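Long-range contacts in type IV pilus biogenesis factor PilY1 (Pseudomonas aeruginosa, PDB 3HX6), which primes type IV pilus assembly, takes part in host-cell adhesion and twitching motility, and appears to regulate pilus retraction through calcium binding and release: residues R202-K207 against F293-D298; F280-G285 against S304-S309. The protein carries 3 engineered substitutions. All blocks are in the same frame, centred on the assembly; numbering follows the deposited sequence.

Contact 1 (R202-K207 against F293-D298); sequences RLHNGK and FSRAND
His204 and Asp298 meet where two loops of the PilY1 beta-propeller come together: the type I turn Leu203 to Gly206, which joins strands 199-202 and 208-213 of one four-stranded sheet, and the long connection between strands 276-281 and 307-317 of the next. The carboxylate stands almost upright to the imidazole, their planes 85° apart. Its OD1 nevertheless lies within the ring plane and accepts the hydrogen bond from His204 ND1 on its syn lone pair, at 2.7 Å and 162°. CG of His204 turns back beside its backbone N (chi1 -79°), bringing ND1 to Asp298. On its other nitrogen the ring bonds Asp266, a ligand of the calcium ion, which makes His204 a second-shell residue of the calcium site, with Asp298 behind it; histidine suits the place because its two ring nitrogens can bridge two carboxylates. Asp298 probably polarises the imidazole. Between these two bonds, Phe293 O lies at the ring edge, 3.5 Å from His204 CE1. A longer salt bridge, 3.9 Å, runs from Arg202 NH1 to Asp298 OD2, but the stronger partner of Arg202 is Glu69. Arg295, held by the carbonyls of Pro67 and Ile68, crosses Arg202 at about a right angle, and its NH1 lies over one face of the Arg202 group, 3.7 Å from Arg202 NH2.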
ATOM      1  N   ARG A 202      17.089  -4.750  18.144  1.00 12.89           N
ATOM      2  CA  ARG A 202      18.305  -4.089  18.576  1.00 13.40           C
ATOM      3  C   ARG A 202      18.131  -3.788  20.055  1.00 13.09           C
ATOM      4  O   ARG A 202      17.102  -3.246  20.465  1.00 11.51           O
ATOM      5  CB  ARG A 202      18.498  -2.785  17.801  1.00 14.14           C
ATOM      6  CG  ARG A 202      19.703  -1.976  18.247  1.00 16.67           C
ATOM      7  CD  ARG A 202      20.995  -2.738  18.053  1.00 20.23           C
ATOM      8  NE  ARG A 202      22.090  -1.832  17.720  1.00 26.57           N
ATOM      9  CZ  ARG A 202      22.572  -0.900  18.533  1.00 27.88           C
ATOM     10  NH1 ARG A 202      22.063  -0.740  19.750  1.00 28.52           N
ATOM     11  NH2 ARG A 202      23.557  -0.114  18.121  1.00 30.46           N
ATOM     12  N   LEU A 203      19.129  -4.140  20.855  1.00 11.57           N
ATOM     13  CA  LEU A 203      19.048  -3.901  22.287  1.00 13.84           C
ATOM     14  C   LEU A 203      20.079  -2.889  22.759  1.00 14.29           C
ATOM     15  O   LEU A 203      21.009  -2.517  22.020  1.00 12.60           O
ATOM     16  CB  LEU A 203      19.217  -5.216  23.063  1.00 13.69           C
ATOM     17  CG  LEU A 203      18.276  -6.361  22.667  1.00 14.45           C
ATOM     18  CD1 LEU A 203      18.518  -7.568  23.570  1.00 14.60           C
ATOM     19  CD2 LEU A 203      16.839  -5.906  22.770  1.00 14.08           C
ATOM     20  N   HIS A 204      19.910  -2.449  23.997  1.00 12.12           N
ATOM     21  CA  HIS A 204      20.801  -1.463  24.581  1.00 14.29           C
ATOM     22  C   HIS A 204      22.216  -1.971  24.857  1.00 14.31           C
ATOM     23  O   HIS A 204      23.041  -1.225  25.374  1.00 11.22           O
ATOM     24  CB  HIS A 204      20.170  -0.894  25.858  1.00 13.54           C
ATOM     25  CG  HIS A 204      19.125   0.145  25.595  1.00 15.12           C
ATOM     26  ND1 HIS A 204      19.438   1.422  25.176  1.00 12.52           N
ATOM     27  CD2 HIS A 204      17.772   0.090  25.651  1.00 12.40           C
ATOM     28  CE1 HIS A 204      18.325   2.106  24.988  1.00 14.75           C
ATOM     29  NE2 HIS A 204      17.299   1.321  25.267  1.00 12.76           N
ATOM     30  N   ASN A 205      22.502  -3.229  24.524  1.00 13.96           N
ATOM     31  CA  ASN A 205      23.850  -3.745  24.736  1.00 15.21           C
ATOM     32  C   ASN A 205      24.647  -3.497  23.456  1.00 16.56           C
ATOM     33  O   ASN A 205      25.736  -4.032  23.270  1.00 17.18           O
ATOM     34  CB  ASN A 205      23.825  -5.240  25.095  1.00 16.23           C
ATOM     35  CG  ASN A 205      23.526  -6.126  23.910  1.00 16.77           C
ATOM     36  OD1 ASN A 205      22.683  -5.804  23.079  1.00 17.52           O
ATOM     37  ND2 ASN A 205      24.212  -7.260  23.834  1.00 16.02           N
ATOM     38  N   GLY A 206      24.072  -2.669  22.584  1.00 16.19           N
ATOM     39  CA  GLY A 206      24.701  -2.296  21.329  1.00 15.49           C
ATOM     40  C   GLY A 206      24.571  -3.264  20.169  1.00 17.69           C
ATOM     41  O   GLY A 206      25.072  -2.989  19.073  1.00 15.73           O
ATOM     42  N   LYS A 207      23.882  -4.381  20.377  1.00 16.36           N
ATOM     43  CA  LYS A 207      23.766  -5.370  19.314  1.00 17.63           C
ATOM     44  C   LYS A 207      22.352  -5.884  19.063  1.00 16.39           C
ATOM     45  O   LYS A 207      21.427  -5.645  19.848  1.00 14.82           O
ATOM     46  CB  LYS A 207      24.697  -6.548  19.630  1.00 20.51           C
ATOM     47  CG  LYS A 207      26.102  -6.106  20.053  1.00 22.58           C
ATOM     48  CD  LYS A 207      26.952  -7.271  20.532  1.00 25.95           C
ATOM     49  CE  LYS A 207      27.621  -7.998  19.380  1.00 28.71           C
ATOM     50  NZ  LYS A 207      28.649  -7.127  18.744  1.00 29.03           N
ATOM     51  N   PHE A 293      15.606   6.352  28.165  1.00 26.62           N
ATOM     52  CA  PHE A 293      15.786   5.401  27.080  1.00 24.24           C
ATOM     53  C   PHE A 293      16.946   5.808  26.184  1.00 22.90           C
ATOM     54  O   PHE A 293      17.067   5.341  25.055  1.00 19.46           O
ATOM     55  CB  PHE A 293      14.495   5.300  26.271  1.00 22.68           C
ATOM     56  CG  PHE A 293      13.299   4.925  27.099  1.00 23.41           C
ATOM     57  CD1 PHE A 293      12.173   5.742  27.133  1.00 22.36           C
ATOM     58  CD2 PHE A 293      13.304   3.760  27.862  1.00 18.76           C
ATOM     59  CE1 PHE A 293      11.071   5.403  27.917  1.00 21.52           C
ATOM     60  CE2 PHE A 293      12.209   3.415  28.646  1.00 17.54           C
ATOM     61  CZ  PHE A 293      11.092   4.239  28.673  1.00 18.67           C
ATOM     62  N   SER A 294      17.803   6.677  26.708  1.00 22.86           N
ATOM     63  CA  SER A 294      18.964   7.150  25.972  1.00 23.24           C
ATOM     64  C   SER A 294      19.875   5.995  25.572  1.00 21.95           C
ATOM     65  O   SER A 294      19.988   4.999  26.284  1.00 21.06           O
ATOM     66  CB  SER A 294      19.762   8.145  26.821  1.00 22.80           C
ATOM     67  OG  SER A 294      20.954   8.523  26.159  1.00 23.57           O
ATOM     68  N   ARG A 295      20.527   6.147  24.425  1.00 23.09           N
ATOM     69  CA  ARG A 295      21.447   5.137  23.926  1.00 24.20           C
ATOM     70  C   ARG A 295      22.881   5.482  24.319  1.00 24.15           C
ATOM     71  O   ARG A 295      23.797   4.682  24.133  1.00 24.75           O
ATOM     72  CB  ARG A 295      21.361   5.059  22.403  1.00 24.28           C
ATOM     73  CG  ARG A 295      20.114   4.398  21.887  1.00 26.01           C
ATOM     74  CD  ARG A 295      20.448   3.621  20.632  1.00 29.15           C
ATOM     75  NE  ARG A 295      20.313   4.421  19.425  1.00 29.95           N
ATOM     76  CZ  ARG A 295      20.773   4.056  18.233  1.00 28.99           C
ATOM     77  NH1 ARG A 295      21.414   2.905  18.081  1.00 27.13           N
ATOM     78  NH2 ARG A 295      20.570   4.834  17.186  1.00 30.73           N
ATOM     79  N   ALA A 296      23.054   6.681  24.861  1.00 24.60           N
ATOM     80  CA  ALA A 296      24.360   7.194  25.264  1.00 24.23           C
ATOM     81  C   ALA A 296      25.301   6.178  25.896  1.00 25.38           C
ATOM     82  O   ALA A 296      26.475   6.112  25.535  1.00 27.20           O
ATOM     83  CB  ALA A 296      24.176   8.383  26.202  1.00 24.45           C
ATOM     84  N   ASN A 297      24.800   5.391  26.839  1.00 25.11           N
ATOM     85  CA  ASN A 297      25.645   4.407  27.501  1.00 25.62           C
ATOM     86  C   ASN A 297      25.485   2.994  26.962  1.00 23.09           C
ATOM     87  O   ASN A 297      25.880   2.035  27.619  1.00 23.16           O
ATOM     88  CB  ASN A 297      25.375   4.408  29.008  1.00 28.78           C
ATOM     89  CG  ASN A 297      25.524   5.789  29.625  1.00 30.93           C
ATOM     90  OD1 ASN A 297      26.522   6.476  29.404  1.00 33.62           O
ATOM     91  ND2 ASN A 297      24.534   6.199  30.409  1.00 32.19           N
ATOM     92  N   ASP A 298      24.911   2.849  25.774  1.00 21.40           N
ATOM     93  CA  ASP A 298      24.745   1.508  25.221  1.00 21.54           C
ATOM     94  C   ASP A 298      26.085   0.805  25.086  1.00 20.92           C
ATOM     95  O   ASP A 298      27.087   1.413  24.702  1.00 18.53           O
ATOM     96  CB  ASP A 298      24.042   1.563  23.865  1.00 22.36           C
ATOM     97  CG  ASP A 298      22.538   1.669  24.002  1.00 21.65           C
ATOM     98  OD1 ASP A 298      22.065   1.955  25.121  1.00 20.11           O
ATOM     99  OD2 ASP A 298      21.830   1.476  22.995  1.00 24.22           O
TER

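Contact 2 (F280-G285 against S304-S309); sequences FDLIAG and SSFRVS
Asp281 and Arg307 pair through both backbone and side chain where strand 276-281 meets strand 307-317, the outermost strand of an antiparallel four-stranded propeller blade. Their main chains exchange two hydrogen bonds, Asp281 N to Arg307 O and Arg307 N to Asp281 O, as a hydrogen-bonded pair. Above them the arginine folds back over its partner: CG sits between the backbone N and the carbonyl carbon (chi1 58°), and from there the chain runs extended to NE. This lays one face of the guanidinium over Asp281 CB, 3.6 Å from its plane. The carboxylate stands steeply to that group, 81° apart, and Asp281 OD1 comes over the face, not at the edge, to make a salt bridge to Arg307 NH2 at 3.2 Å; a water spans the same two atoms. Arg307 NH1 instead spends its protons on backbone, bonding Ile283 O at 3.0 Å and Ser305 O at 2.7 Å, both near the guanidinium plane. The long, many-pronged arginine can thus tie its own strand's approach to the turn after the neighbouring strand. Ser309 OG lies implausibly close to Asp281 OD2, so the length of that bond is doubtful; OD2 also has a salt bridge with Arg279.

The sheet's other face is apolar. Phe280 and Val308, a non-hydrogen-bonded pair, point the same way, with Phe280 CE1 4.0 Å from Val308 CG2. Further on, Leu282 CD2 rests over one face of the Phe306 ring, toward its rim, and both side chains reach Leu239 and Ile227 of the preceding blade. Asp281 thus faces Arg279 and Arg307, whose positive charges would probably stabilise its negative charge and limit the rotation of the carboxylate.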
ATOM      1  N   PHE A 280      10.140  -7.189  31.406  1.00 10.88           N
ATOM      2  CA  PHE A 280      11.570  -7.237  31.629  1.00 11.51           C
ATOM      3  C   PHE A 280      12.122  -5.878  31.241  1.00 12.80           C
ATOM      4  O   PHE A 280      11.719  -5.311  30.229  1.00 13.55           O
ATOM      5  CB  PHE A 280      12.202  -8.317  30.742  1.00 10.41           C
ATOM      6  CG  PHE A 280      11.634  -9.701  30.960  1.00 10.42           C
ATOM      7  CD1 PHE A 280      12.270 -10.602  31.805  1.00  9.16           C
ATOM      8  CD2 PHE A 280      10.459 -10.097  30.317  1.00 11.62           C
ATOM      9  CE1 PHE A 280      11.748 -11.886  32.011  1.00 10.66           C
ATOM     10  CE2 PHE A 280       9.923 -11.375  30.514  1.00  9.51           C
ATOM     11  CZ  PHE A 280      10.572 -12.273  31.365  1.00  9.48           C
ATOM     12  N   ASP A 281      13.020  -5.346  32.064  1.00 14.20           N
ATOM     13  CA  ASP A 281      13.645  -4.064  31.784  1.00 14.57           C
ATOM     14  C   ASP A 281      14.876  -4.373  30.951  1.00 15.98           C
ATOM     15  O   ASP A 281      15.773  -5.085  31.409  1.00 15.73           O
ATOM     16  CB  ASP A 281      14.086  -3.372  33.077  1.00 16.57           C
ATOM     17  CG  ASP A 281      12.917  -2.862  33.910  1.00 18.80           C
ATOM     18  OD1 ASP A 281      13.167  -2.384  35.039  1.00 20.22           O
ATOM     19  OD2 ASP A 281      11.759  -2.933  33.446  1.00 16.97           O
ATOM     20  N   LEU A 282      14.916  -3.857  29.728  1.00 14.45           N
ATOM     21  CA  LEU A 282      16.061  -4.088  28.865  1.00 16.67           C
ATOM     22  C   LEU A 282      16.857  -2.794  28.753  1.00 17.62           C
ATOM     23  O   LEU A 282      17.300  -2.414  27.673  1.00 16.70           O
ATOM     24  CB  LEU A 282      15.614  -4.581  27.478  1.00 14.57           C
ATOM     25  CG  LEU A 282      14.753  -5.856  27.469  1.00 16.46           C
ATOM     26  CD1 LEU A 282      14.505  -6.310  26.022  1.00 11.55           C
ATOM     27  CD2 LEU A 282      15.446  -6.969  28.271  1.00 15.67           C
ATOM     28  N   ILE A 283      17.011  -2.118  29.889  1.00 19.85           N
ATOM     29  CA  ILE A 283      17.773  -0.871  29.983  1.00 21.72           C
ATOM     30  C   ILE A 283      18.667  -0.954  31.224  1.00 23.59           C
ATOM     31  O   ILE A 283      18.457  -1.806  32.088  1.00 22.86           O
ATOM     32  CB  ILE A 283      16.852   0.366  30.121  1.00 20.13           C
ATOM     33  CG1 ILE A 283      15.893   0.168  31.293  1.00 19.73           C
ATOM     34  CG2 ILE A 283      16.097   0.607  28.817  1.00 21.14           C
ATOM     35  CD1 ILE A 283      15.056   1.385  31.610  1.00 20.14           C
ATOM     36  N   ALA A 284      19.654  -0.070  31.311  1.00 27.27           N
ATOM     37  CA  ALA A 284      20.583  -0.065  32.437  1.00 32.04           C
ATOM     38  C   ALA A 284      19.931   0.213  33.791  1.00 36.21           C
ATOM     39  O   ALA A 284      18.838   0.773  33.866  1.00 36.51           O
ATOM     40  CB  ALA A 284      21.692   0.944  32.184  1.00 32.22           C
ATOM     41  N   GLY A 285      20.620  -0.188  34.859  1.00 42.35           N
ATOM     42  CA  GLY A 285      20.120   0.028  36.207  1.00 49.40           C
ATOM     43  C   GLY A 285      19.874   1.503  36.460  1.00 53.73           C
ATOM     44  O   GLY A 285      18.755   1.904  36.780  1.00 54.64           O
ATOM     45  N   SER A 304      24.210  -6.936  31.640  1.00 20.97           N
ATOM     46  CA  SER A 304      24.148  -7.405  33.021  1.00 23.16           C
ATOM     47  C   SER A 304      23.104  -6.642  33.824  1.00 22.40           C
ATOM     48  O   SER A 304      22.669  -7.099  34.883  1.00 23.19           O
ATOM     49  CB  SER A 304      25.522  -7.286  33.696  1.00 26.46           C
ATOM     50  OG  SER A 304      26.013  -5.956  33.640  1.00 31.21           O
ATOM     51  N   SER A 305      22.702  -5.480  33.324  1.00 22.31           N
ATOM     52  CA  SER A 305      21.689  -4.679  34.002  1.00 22.13           C
ATOM     53  C   SER A 305      20.273  -5.111  33.641  1.00 21.00           C
ATOM     54  O   SER A 305      19.331  -4.762  34.346  1.00 22.13           O
ATOM     55  CB  SER A 305      21.851  -3.194  33.671  1.00 24.61           C
ATOM     56  OG  SER A 305      23.042  -2.680  34.233  1.00 29.94           O
ATOM     57  N   PHE A 306      20.110  -5.845  32.541  1.00 18.85           N
ATOM     58  CA  PHE A 306      18.775  -6.305  32.150  1.00 19.12           C
ATOM     59  C   PHE A 306      18.207  -7.058  33.352  1.00 18.65           C
ATOM     60  O   PHE A 306      18.950  -7.706  34.080  1.00 19.35           O
ATOM     61  CB  PHE A 306      18.847  -7.230  30.929  1.00 17.01           C
ATOM     62  CG  PHE A 306      19.264  -6.538  29.659  1.00 18.40           C
ATOM     63  CD1 PHE A 306      19.589  -7.280  28.532  1.00 17.76           C
ATOM     64  CD2 PHE A 306      19.327  -5.150  29.587  1.00 17.31           C
ATOM     65  CE1 PHE A 306      19.972  -6.657  27.349  1.00 19.70           C
ATOM     66  CE2 PHE A 306      19.710  -4.513  28.406  1.00 20.98           C
ATOM     67  CZ  PHE A 306      20.033  -5.270  27.285  1.00 20.56           C
ATOM     68  N   ARG A 307      16.897  -6.977  33.564  1.00 18.42           N
ATOM     69  CA  ARG A 307      16.295  -7.627  34.722  1.00 18.47           C
ATOM     70  C   ARG A 307      14.788  -7.779  34.572  1.00 17.77           C
ATOM     71  O   ARG A 307      14.163  -7.090  33.766  1.00 15.72           O
ATOM     72  CB  ARG A 307      16.564  -6.766  35.958  1.00 20.92           C
ATOM     73  CG  ARG A 307      15.995  -5.361  35.780  1.00 22.47           C
ATOM     74  CD  ARG A 307      16.412  -4.366  36.855  1.00 26.80           C
ATOM     75  NE  ARG A 307      16.016  -3.006  36.474  1.00 30.37           N
ATOM     76  CZ  ARG A 307      16.573  -2.304  35.483  1.00 31.90           C
ATOM     77  NH1 ARG A 307      17.565  -2.817  34.765  1.00 29.38           N
ATOM     78  NH2 ARG A 307      16.127  -1.088  35.195  1.00 32.81           N
ATOM     79  N   VAL A 308      14.209  -8.686  35.355  1.00 15.57           N
ATOM     80  CA  VAL A 308      12.772  -8.860  35.334  1.00 15.47           C
ATOM     81  C   VAL A 308      12.293  -7.578  36.004  1.00 16.74           C
ATOM     82  O   VAL A 308      12.875  -7.147  37.000  1.00 15.93           O
ATOM     83  CB  VAL A 308      12.313 -10.063  36.181  1.00 15.75           C
ATOM     84  CG1 VAL A 308      10.810 -10.237  36.037  1.00 11.88           C
ATOM     85  CG2 VAL A 308      13.047 -11.322  35.753  1.00 17.15           C
ATOM     86  N   SER A 309      11.250  -6.968  35.454  1.00 15.30           N
ATOM     87  CA  SER A 309      10.721  -5.721  35.986  1.00 15.37           C
ATOM     88  C   SER A 309       9.968  -5.907  37.297  1.00 15.76           C
ATOM     89  O   SER A 309       9.736  -7.026  37.744  1.00 15.48           O
ATOM     90  CB  SER A 309       9.768  -5.080  34.965  1.00 15.42           C
ATOM     91  OG  SER A 309      10.379  -4.924  33.691  1.00 15.54           O
TER
HETATM   92  O   HOH W   1      13.632   0.299  35.331  1.00 40.64           O

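Both contacts are partly buried and lie within the beta-propeller domain, their segments alternating along the chain and their centres 12 Å apart. Contact 1 joins loops of two successive sheets beside the calcium site and is mainly polar, with little apolar packing. Contact 2 unites neighbouring strands of one blade, buries about twice the surface, and divides its chemistry between a charged face and an apolar one packed against the preceding sheet. They touch directly in two ways: Leu203 meets Leu282 and Phe306, extending the apolar layer of contact 2, while near the calcium site His204 CD2 lies 3.6 Å from Ile283 CG2, whose side chain also touches Asp266.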